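Local coordinates for protein positive phenol-degradative gene regulator (Ralstonia sp. E2, PDB 5FRY) that senses phenols through this N-terminal domain, which binds dimethylphenol and zinc, and as a whole probably activates transcription of phenol-degradation genes as an ATP-binding, DNA-binding regulator, at residues 58-63 and 150-155; 156-161 and 170-175. One frame throughout, in Å; residues are numbered along the deposited sequence.

Interaction 1: 58-63 and 150-155; sequences LGMERA and VCWMQI. With ZN (zinc ion), chain C.
W152 reaches from the first turn of helix 152-166 to M60 and A63 in the first turn of helix 60-84, a small hydrophobic contact of 136 Å² with a Met-aromatic pair in it. From its CB, which points at the other helix, the tryptophan can be followed outward. CG lies beside the backbone N (chi1 -53°), which lays the indole against the carbonyl of V150, its O 3.3 Å above one face of the ring, offset toward its rim. On the pyrrole side, NE1 donates a hydrogen bond to P149 O, which satisfies the one polar atom of the indole and helps hold the ring's rotation. The far edge of the benzo ring does the touching. CH2 is 3.6 Å from M60 SD, and CZ2 is 3.8 Å from the same M60 SD. The sulfur lies near the ring plane, 85° off the normal and 4.8 Å from the centroid of the six-membered ring, which makes this an edge contact. M60 gets there with CG anti to its backbone N (chi1 -166°) and bends at chi2 and chi3, crossing the indole at about a right angle. CZ3 meets the smaller neighbour, 4.4 Å from A63 CB. One residue earlier, C151 is the N-cap of helix 152-166 and binds zinc through SG at 2.2 Å. R51 of helix 44-58 makes a cation-pi contact with W152, and E135 of helix 134-143 also touches it, so the indole of helix 152-166 packs against helices 60-84, 44-58 and 134-143, close to the zinc site.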
ATOM      1  N   LEU A  58      -4.582   3.763 -18.920  1.00 48.50           N
ATOM      2  CA  LEU A  58      -5.054   5.129 -18.707  1.00 50.72           C
ATOM      3  C   LEU A  58      -4.066   6.160 -19.247  1.00 51.67           C
ATOM      4  O   LEU A  58      -4.425   7.317 -19.456  1.00 57.16           O
ATOM      5  CB  LEU A  58      -5.307   5.403 -17.220  1.00 53.89           C
ATOM      6  CG  LEU A  58      -6.142   4.433 -16.376  1.00 51.94           C
ATOM      7  CD1 LEU A  58      -6.068   4.804 -14.896  1.00 46.40           C
ATOM      8  CD2 LEU A  58      -7.586   4.388 -16.838  1.00 51.61           C
ATOM      9  N   GLY A  59      -2.818   5.746 -19.446  1.00 49.41           N
ATOM     10  CA  GLY A  59      -1.780   6.653 -19.905  1.00 48.87           C
ATOM     11  C   GLY A  59      -0.987   7.247 -18.761  1.00 50.67           C
ATOM     12  O   GLY A  59      -1.500   7.382 -17.653  1.00 51.36           O
ATOM     13  N   MET A  60       0.259   7.616 -19.040  1.00 51.52           N
ATOM     14  CA  MET A  60       1.190   8.117 -18.032  1.00 51.29           C
ATOM     15  C   MET A  60       0.617   9.251 -17.182  1.00 53.72           C
ATOM     16  O   MET A  60       0.669   9.205 -15.950  1.00 51.24           O
ATOM     17  CB  MET A  60       2.476   8.589 -18.713  1.00 50.37           C
ATOM     18  CG  MET A  60       3.644   8.819 -17.771  1.00 50.17           C
ATOM     19  SD  MET A  60       4.406   7.275 -17.234  1.00 59.12           S
ATOM     20  CE  MET A  60       5.635   7.029 -18.519  1.00 52.67           C
ATOM     21  N   GLU A  61       0.070  10.268 -17.841  1.00 53.98           N
ATOM     22  CA  GLU A  61      -0.390  11.468 -17.148  1.00 52.33           C
ATOM     23  C   GLU A  61      -1.570  11.236 -16.214  1.00 51.07           C
ATOM     24  O   GLU A  61      -1.623  11.810 -15.125  1.00 48.62           O
ATOM     25  CB  GLU A  61      -0.747  12.552 -18.169  1.00 55.66           C
ATOM     26  CG  GLU A  61       0.473  13.223 -18.749  1.00 54.20           C
ATOM     27  CD  GLU A  61       1.487  13.579 -17.670  1.00 58.36           C
ATOM     28  OE1 GLU A  61       1.254  14.562 -16.928  1.00 57.46           O
ATOM     29  OE2 GLU A  61       2.504  12.861 -17.554  1.00 55.34           O
ATOM     30  N   ARG A  62      -2.519  10.405 -16.629  1.00 52.63           N
ATOM     31  CA  ARG A  62      -3.700  10.161 -15.810  1.00 50.00           C
ATOM     32  C   ARG A  62      -3.362   9.235 -14.639  1.00 49.47           C
ATOM     33  O   ARG A  62      -3.874   9.412 -13.529  1.00 46.62           O
ATOM     34  CB  ARG A  62      -4.830   9.571 -16.652  1.00 52.07           C
ATOM     35  CG  ARG A  62      -6.195   9.724 -16.010  1.00 58.42           C
ATOM     36  CD  ARG A  62      -7.315   9.595 -17.023  1.00 56.34           C
ATOM     37  NE  ARG A  62      -7.718   8.206 -17.237  1.00 61.08           N
ATOM     38  CZ  ARG A  62      -8.924   7.841 -17.665  1.00 60.73           C
ATOM     39  NH1 ARG A  62      -9.845   8.763 -17.924  1.00 59.62           N
ATOM     40  NH2 ARG A  62      -9.212   6.553 -17.831  1.00 63.07           N
ATOM     41  N   ALA A  63      -2.502   8.249 -14.897  1.00 48.33           N
ATOM     42  CA  ALA A  63      -1.981   7.386 -13.843  1.00 42.98           C
ATOM     43  C   ALA A  63      -1.287   8.234 -12.788  1.00 44.10           C
ATOM     44  O   ALA A  63      -1.485   8.034 -11.590  1.00 37.91           O
ATOM     45  CB  ALA A  63      -1.012   6.343 -14.410  1.00 43.12           C
ATOM     46  N   VAL A 150       9.383  10.615 -11.653  1.00 31.30           N
ATOM     47  CA  VAL A 150       8.414   9.537 -11.507  1.00 37.71           C
ATOM     48  C   VAL A 150       7.951   9.273 -10.065  1.00 34.48           C
ATOM     49  O   VAL A 150       7.050   8.466  -9.857  1.00 35.41           O
ATOM     50  CB  VAL A 150       8.991   8.196 -12.067  1.00 37.20           C
ATOM     51  CG1 VAL A 150       9.272   8.309 -13.554  1.00 41.78           C
ATOM     52  CG2 VAL A 150      10.248   7.817 -11.325  1.00 38.94           C
ATOM     53  N   CYS A 151       8.554   9.915  -9.065  1.00 36.69           N
ATOM     54  CA  CYS A 151       8.120   9.665  -7.678  1.00 34.17           C
ATOM     55  C   CYS A 151       6.835  10.433  -7.307  1.00 32.19           C
ATOM     56  O   CYS A 151       6.818  11.244  -6.385  1.00 29.85           O
ATOM     57  CB  CYS A 151       9.259   9.986  -6.708  1.00 25.57           C
ATOM     58  SG  CYS A 151      10.707   8.948  -7.040  1.00 29.04           S
ATOM     59  N   TRP A 152       5.755  10.100  -8.013  1.00 32.11           N
ATOM     60  CA  TRP A 152       4.460  10.756  -7.944  1.00 27.53           C
ATOM     61  C   TRP A 152       3.755  10.763  -6.576  1.00 31.69           C
ATOM     62  O   TRP A 152       3.339  11.835  -6.100  1.00 30.18           O
ATOM     63  CB  TRP A 152       3.517  10.119  -8.977  1.00 32.28           C
ATOM     64  CG  TRP A 152       4.099  10.085 -10.365  1.00 41.50           C
ATOM     65  CD1 TRP A 152       5.030  10.942 -10.890  1.00 38.71           C
ATOM     66  CD2 TRP A 152       3.805   9.130 -11.396  1.00 37.26           C
ATOM     67  NE1 TRP A 152       5.319  10.589 -12.188  1.00 41.51           N
ATOM     68  CE2 TRP A 152       4.585   9.479 -12.520  1.00 41.01           C
ATOM     69  CE3 TRP A 152       2.959   8.020 -11.478  1.00 40.88           C
ATOM     70  CZ2 TRP A 152       4.539   8.750 -13.711  1.00 36.91           C
ATOM     71  CZ3 TRP A 152       2.917   7.300 -12.664  1.00 40.55           C
ATOM     72  CH2 TRP A 152       3.698   7.670 -13.761  1.00 42.67           C
ATOM     73  N   MET A 153       3.578   9.584  -5.979  1.00 28.73           N
ATOM     74  CA  MET A 153       2.983   9.453  -4.648  1.00 27.11           C
ATOM     75  C   MET A 153       3.872  10.068  -3.596  1.00 26.68           C
ATOM     76  O   MET A 153       3.356  10.589  -2.601  1.00 28.06           O
ATOM     77  CB  MET A 153       2.725   7.984  -4.293  1.00 26.13           C
ATOM     78  CG  MET A 153       1.770   7.735  -3.125  1.00 24.20           C
ATOM     79  SD  MET A 153       1.737   5.948  -2.752  1.00 37.75           S
ATOM     80  CE  MET A 153       2.213   5.302  -4.315  1.00 25.29           C
ATOM     81  N   GLN A 154       5.194   9.988  -3.777  1.00 25.48           N
ATOM     82  CA  GLN A 154       6.097  10.597  -2.813  1.00 27.55           C
ATOM     83  C   GLN A 154       5.932  12.100  -2.832  1.00 26.87           C
ATOM     84  O   GLN A 154       5.937  12.736  -1.781  1.00 30.41           O
ATOM     85  CB  GLN A 154       7.541  10.238  -3.097  1.00 29.03           C
ATOM     86  CG  GLN A 154       7.843   8.792  -2.698  1.00 24.51           C
ATOM     87  CD  GLN A 154       9.195   8.338  -3.144  1.00 32.61           C
ATOM     88  OE1 GLN A 154       9.435   7.136  -3.267  1.00 28.84           O
ATOM     89  NE2 GLN A 154      10.110   9.290  -3.363  1.00 36.23           N
ATOM     90  N   ILE A 155       5.804  12.657  -4.030  1.00 23.67           N
ATOM     91  CA  ILE A 155       5.573  14.111  -4.189  1.00 27.94           C
ATOM     92  C   ILE A 155       4.219  14.560  -3.644  1.00 31.53           C
ATOM     93  O   ILE A 155       4.131  15.552  -2.916  1.00 32.19           O
ATOM     94  CB  ILE A 155       5.663  14.533  -5.674  1.00 30.10           C
ATOM     95  CG1 ILE A 155       7.124  14.587  -6.116  1.00 34.52           C
ATOM     96  CG2 ILE A 155       4.958  15.870  -5.889  1.00 29.09           C
ATOM     97  CD1 ILE A 155       7.929  15.646  -5.396  1.00 32.21           C
TER
HETATM   98 ZN    ZN C1208      12.209  10.421  -7.701  1.00 37.96          ZN

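Interaction 2: 156-161 and 170-175; sequences GYATGY and ILYREL. With ZN (zinc ion), chain C; ERH (3,4-dimethylphenol), chain D.
This is a helix-on-strand packing within the V4R domain: segment 156-161 of helix 152-166 lies against strand 170-174, within this chain an outermost strand of the four-stranded antiparallel sheet. These two segments run nearly antiparallel at 159°, their axes 6.9 Å apart. They are consecutive along the chain, and one wall of the dimethylphenol pocket lies at their junction. The contact centres on Y172, whose CB points toward the helix. A158 CB sits over the middle of its ring, 3.6 Å from the centroid and 9° off the normal, a CH-pi contact. The phenol oxygen of Y172 is held by hydrogen bonds with T162 and Y124, which fix the far end of the ring. Pocket residues Y157 and Y161 project from the same helix: Y157 turns its edge to ERH C06, whereas Y161 CD1 comes to 3.3 Å from the ERH methyl carbon C09. Farther along the strand, E174 OE2 binds zinc at 2.0 Å. T159 splits its branches over the backbone of the strand. CG2, anti to its own backbone N, rests 3.3 Å from I170 O and also touches L171 CD2. OG1, beside the backbone N, has its strongest polar partner in Y205 and also bonds with I155 O of its own helix. It accepts an additional, long and bent hydrogen bond from Y172 N, 3.3 Å to T159 OG1 with 142° at the hydrogen.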
ATOM      1  N   GLY A 156       3.159  13.835  -4.009  1.00 31.42           N
ATOM      2  CA  GLY A 156       1.830  14.120  -3.499  1.00 28.00           C
ATOM      3  C   GLY A 156       1.835  14.213  -1.985  1.00 29.56           C
ATOM      4  O   GLY A 156       1.198  15.097  -1.377  1.00 27.90           O
ATOM      5  N   TYR A 157       2.585  13.309  -1.383  1.00 26.66           N
ATOM      6  CA  TYR A 157       2.695  13.217   0.062  1.00 28.30           C
ATOM      7  C   TYR A 157       3.319  14.483   0.641  1.00 29.21           C
ATOM      8  O   TYR A 157       2.765  15.065   1.597  1.00 27.51           O
ATOM      9  CB  TYR A 157       3.489  11.977   0.450  1.00 26.43           C
ATOM     10  CG  TYR A 157       3.672  11.827   1.943  1.00 25.24           C
ATOM     11  CD1 TYR A 157       4.547  12.671   2.646  1.00 28.15           C
ATOM     12  CD2 TYR A 157       2.943  10.881   2.661  1.00 27.22           C
ATOM     13  CE1 TYR A 157       4.706  12.561   4.007  1.00 26.39           C
ATOM     14  CE2 TYR A 157       3.107  10.752   4.029  1.00 21.92           C
ATOM     15  CZ  TYR A 157       4.000  11.591   4.691  1.00 31.02           C
ATOM     16  OH  TYR A 157       4.195  11.478   6.050  1.00 28.69           O
ATOM     17  N   ALA A 158       4.443  14.920   0.060  1.00 28.17           N
ATOM     18  CA  ALA A 158       5.133  16.139   0.503  1.00 31.29           C
ATOM     19  C   ALA A 158       4.216  17.344   0.412  1.00 27.99           C
ATOM     20  O   ALA A 158       4.137  18.157   1.341  1.00 27.77           O
ATOM     21  CB  ALA A 158       6.392  16.392  -0.305  1.00 26.29           C
ATOM     22  N   THR A 159       3.535  17.466  -0.718  1.00 27.32           N
ATOM     23  CA  THR A 159       2.580  18.537  -0.942  1.00 26.14           C
ATOM     24  C   THR A 159       1.470  18.535   0.116  1.00 29.19           C
ATOM     25  O   THR A 159       1.193  19.572   0.763  1.00 26.15           O
ATOM     26  CB  THR A 159       1.981  18.412  -2.357  1.00 29.55           C
ATOM     27  OG1 THR A 159       3.046  18.486  -3.317  1.00 30.94           O
ATOM     28  CG2 THR A 159       0.975  19.499  -2.632  1.00 31.89           C
ATOM     29  N   GLY A 160       0.866  17.366   0.314  1.00 26.78           N
ATOM     30  CA  GLY A 160      -0.314  17.223   1.152  1.00 25.91           C
ATOM     31  C   GLY A 160       0.001  17.528   2.595  1.00 29.22           C
ATOM     32  O   GLY A 160      -0.710  18.301   3.235  1.00 27.71           O
ATOM     33  N   TYR A 161       1.089  16.949   3.080  1.00 22.92           N
ATOM     34  CA  TYR A 161       1.545  17.136   4.451  1.00 25.42           C
ATOM     35  C   TYR A 161       1.892  18.592   4.710  1.00 29.18           C
ATOM     36  O   TYR A 161       1.398  19.182   5.655  1.00 29.32           O
ATOM     37  CB  TYR A 161       2.762  16.255   4.743  1.00 26.04           C
ATOM     38  CG  TYR A 161       3.308  16.431   6.151  1.00 27.21           C
ATOM     39  CD1 TYR A 161       4.137  17.509   6.472  1.00 28.98           C
ATOM     40  CD2 TYR A 161       2.985  15.533   7.158  1.00 27.00           C
ATOM     41  CE1 TYR A 161       4.622  17.687   7.763  1.00 26.89           C
ATOM     42  CE2 TYR A 161       3.477  15.694   8.440  1.00 30.37           C
ATOM     43  CZ  TYR A 161       4.297  16.769   8.736  1.00 33.71           C
ATOM     44  OH  TYR A 161       4.781  16.915  10.016  1.00 36.05           O
ATOM     45  N   ILE A 170       0.968  24.262  -0.688  1.00 24.83           N
ATOM     46  CA  ILE A 170       2.401  24.310  -0.923  1.00 30.82           C
ATOM     47  C   ILE A 170       2.744  23.148  -1.840  1.00 35.23           C
ATOM     48  O   ILE A 170       2.696  22.010  -1.395  1.00 33.63           O
ATOM     49  CB  ILE A 170       3.217  24.200   0.388  1.00 27.51           C
ATOM     50  CG1 ILE A 170       2.827  25.292   1.393  1.00 35.63           C
ATOM     51  CG2 ILE A 170       4.699  24.309   0.096  1.00 37.60           C
ATOM     52  CD1 ILE A 170       3.477  26.638   1.128  1.00 35.99           C
ATOM     53  N   LEU A 171       3.076  23.427  -3.105  1.00 35.10           N
ATOM     54  CA  LEU A 171       3.396  22.375  -4.072  1.00 38.25           C
ATOM     55  C   LEU A 171       4.880  22.010  -4.093  1.00 37.17           C
ATOM     56  O   LEU A 171       5.746  22.851  -3.834  1.00 34.48           O
ATOM     57  CB  LEU A 171       2.956  22.792  -5.482  1.00 37.46           C
ATOM     58  CG  LEU A 171       1.517  23.298  -5.638  1.00 35.87           C
ATOM     59  CD1 LEU A 171       1.325  23.920  -7.011  1.00 42.69           C
ATOM     60  CD2 LEU A 171       0.511  22.189  -5.443  1.00 35.17           C
ATOM     61  N   TYR A 172       5.160  20.745  -4.410  1.00 32.45           N
ATOM     62  CA  TYR A 172       6.528  20.273  -4.587  1.00 34.56           C
ATOM     63  C   TYR A 172       6.778  19.799  -6.004  1.00 31.63           C
ATOM     64  O   TYR A 172       5.881  19.288  -6.685  1.00 38.95           O
ATOM     65  CB  TYR A 172       6.849  19.128  -3.628  1.00 28.32           C
ATOM     66  CG  TYR A 172       7.019  19.529  -2.190  1.00 32.08           C
ATOM     67  CD1 TYR A 172       5.918  19.841  -1.401  1.00 27.17           C
ATOM     68  CD2 TYR A 172       8.268  19.552  -1.606  1.00 30.61           C
ATOM     69  CE1 TYR A 172       6.071  20.187  -0.073  1.00 32.18           C
ATOM     70  CE2 TYR A 172       8.425  19.891  -0.292  1.00 28.72           C
ATOM     71  CZ  TYR A 172       7.322  20.202   0.476  1.00 29.25           C
ATOM     72  OH  TYR A 172       7.497  20.546   1.800  1.00 28.57           O
ATOM     73  N   ARG A 173       8.017  19.938  -6.444  1.00 36.49           N
ATOM     74  CA  ARG A 173       8.423  19.309  -7.683  1.00 36.43           C
ATOM     75  C   ARG A 173       9.747  18.592  -7.483  1.00 32.31           C
ATOM     76  O   ARG A 173      10.572  18.991  -6.651  1.00 36.23           O
ATOM     77  CB  ARG A 173       8.518  20.347  -8.804  1.00 43.69           C
ATOM     78  CG  ARG A 173       8.034  19.820 -10.143  1.00 51.21           C
ATOM     79  CD  ARG A 173       7.995  20.915 -11.192  1.00 51.63           C
ATOM     80  NE  ARG A 173       6.748  21.663 -11.139  1.00 54.24           N
ATOM     81  CZ  ARG A 173       6.578  22.857 -11.694  1.00 57.01           C
ATOM     82  NH1 ARG A 173       7.583  23.445 -12.335  1.00 53.26           N
ATOM     83  NH2 ARG A 173       5.405  23.470 -11.594  1.00 57.61           N
ATOM     84  N   GLU A 174       9.943  17.506  -8.221  1.00 36.16           N
ATOM     85  CA  GLU A 174      11.210  16.795  -8.191  1.00 36.47           C
ATOM     86  C   GLU A 174      12.203  17.461  -9.115  1.00 29.85           C
ATOM     87  O   GLU A 174      11.973  17.501 -10.318  1.00 31.93           O
ATOM     88  CB  GLU A 174      11.021  15.338  -8.608  1.00 36.67           C
ATOM     89  CG  GLU A 174      10.509  14.433  -7.517  1.00 34.26           C
ATOM     90  CD  GLU A 174      10.726  12.978  -7.862  1.00 31.35           C
ATOM     91  OE1 GLU A 174       9.902  12.424  -8.604  1.00 31.59           O
ATOM     92  OE2 GLU A 174      11.727  12.387  -7.418  1.00 34.97           O
ATOM     93  N   LEU A 175      13.303  17.967  -8.571  1.00 32.45           N
ATOM     94  CA  LEU A 175      14.326  18.613  -9.410  1.00 39.53           C
ATOM     95  C   LEU A 175      15.248  17.569 -10.053  1.00 39.33           C
ATOM     96  O   LEU A 175      15.766  17.764 -11.159  1.00 39.13           O
ATOM     97  CB  LEU A 175      15.146  19.605  -8.592  1.00 39.79           C
ATOM     98  CG  LEU A 175      14.345  20.741  -7.929  1.00 35.38           C
ATOM     99  CD1 LEU A 175      15.272  21.862  -7.471  1.00 45.89           C
ATOM    100  CD2 LEU A 175      13.244  21.265  -8.825  1.00 37.73           C
TER
HETATM  101 ZN    ZN C1208      12.209  10.421  -7.701  1.00 37.96          ZN
HETATM  102  O01 ERH D1209       8.927  12.930   1.967  1.00 33.33           O
HETATM  103  C02 ERH D1209       9.560  16.619   2.489  1.00 38.02           C
HETATM  104  C03 ERH D1209       7.302  16.025   3.318  1.00 39.04           C
HETATM  105  C04 ERH D1209       8.410  17.023   3.062  1.00 40.55           C
HETATM  106  C05 ERH D1209       9.744  15.168   2.100  1.00 34.71           C
HETATM  107  C06 ERH D1209       7.464  14.732   2.972  1.00 37.10           C
HETATM  108  C07 ERH D1209       8.757  14.280   2.328  1.00 37.84           C
HETATM  109  C08 ERH D1209      10.669  17.616   2.232  1.00 40.86           C
HETATM  110  C09 ERH D1209       6.009  16.479   3.963  1.00 38.61           C

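In the fold
Helix 152-166 carries both interactions, whose centres are 13 Å apart. They come in series: its N-terminal turn faces helix 60-84 in interaction 1, and the following turns face strand 170-176 in interaction 2. Interaction 1 thus joins the aromatic-catabolism activator region to the V4R domain, whereas interaction 2 is internal to the V4R domain. They meet at the zinc ion, which C151 and E174 bind together with C177 and C185. E174 OE1 also lies 2.9 Å from C151 N, a probable hydrogen bond, and I155 packs on E174. One helix therefore connects the zinc site at its start with the phenol pocket farther along.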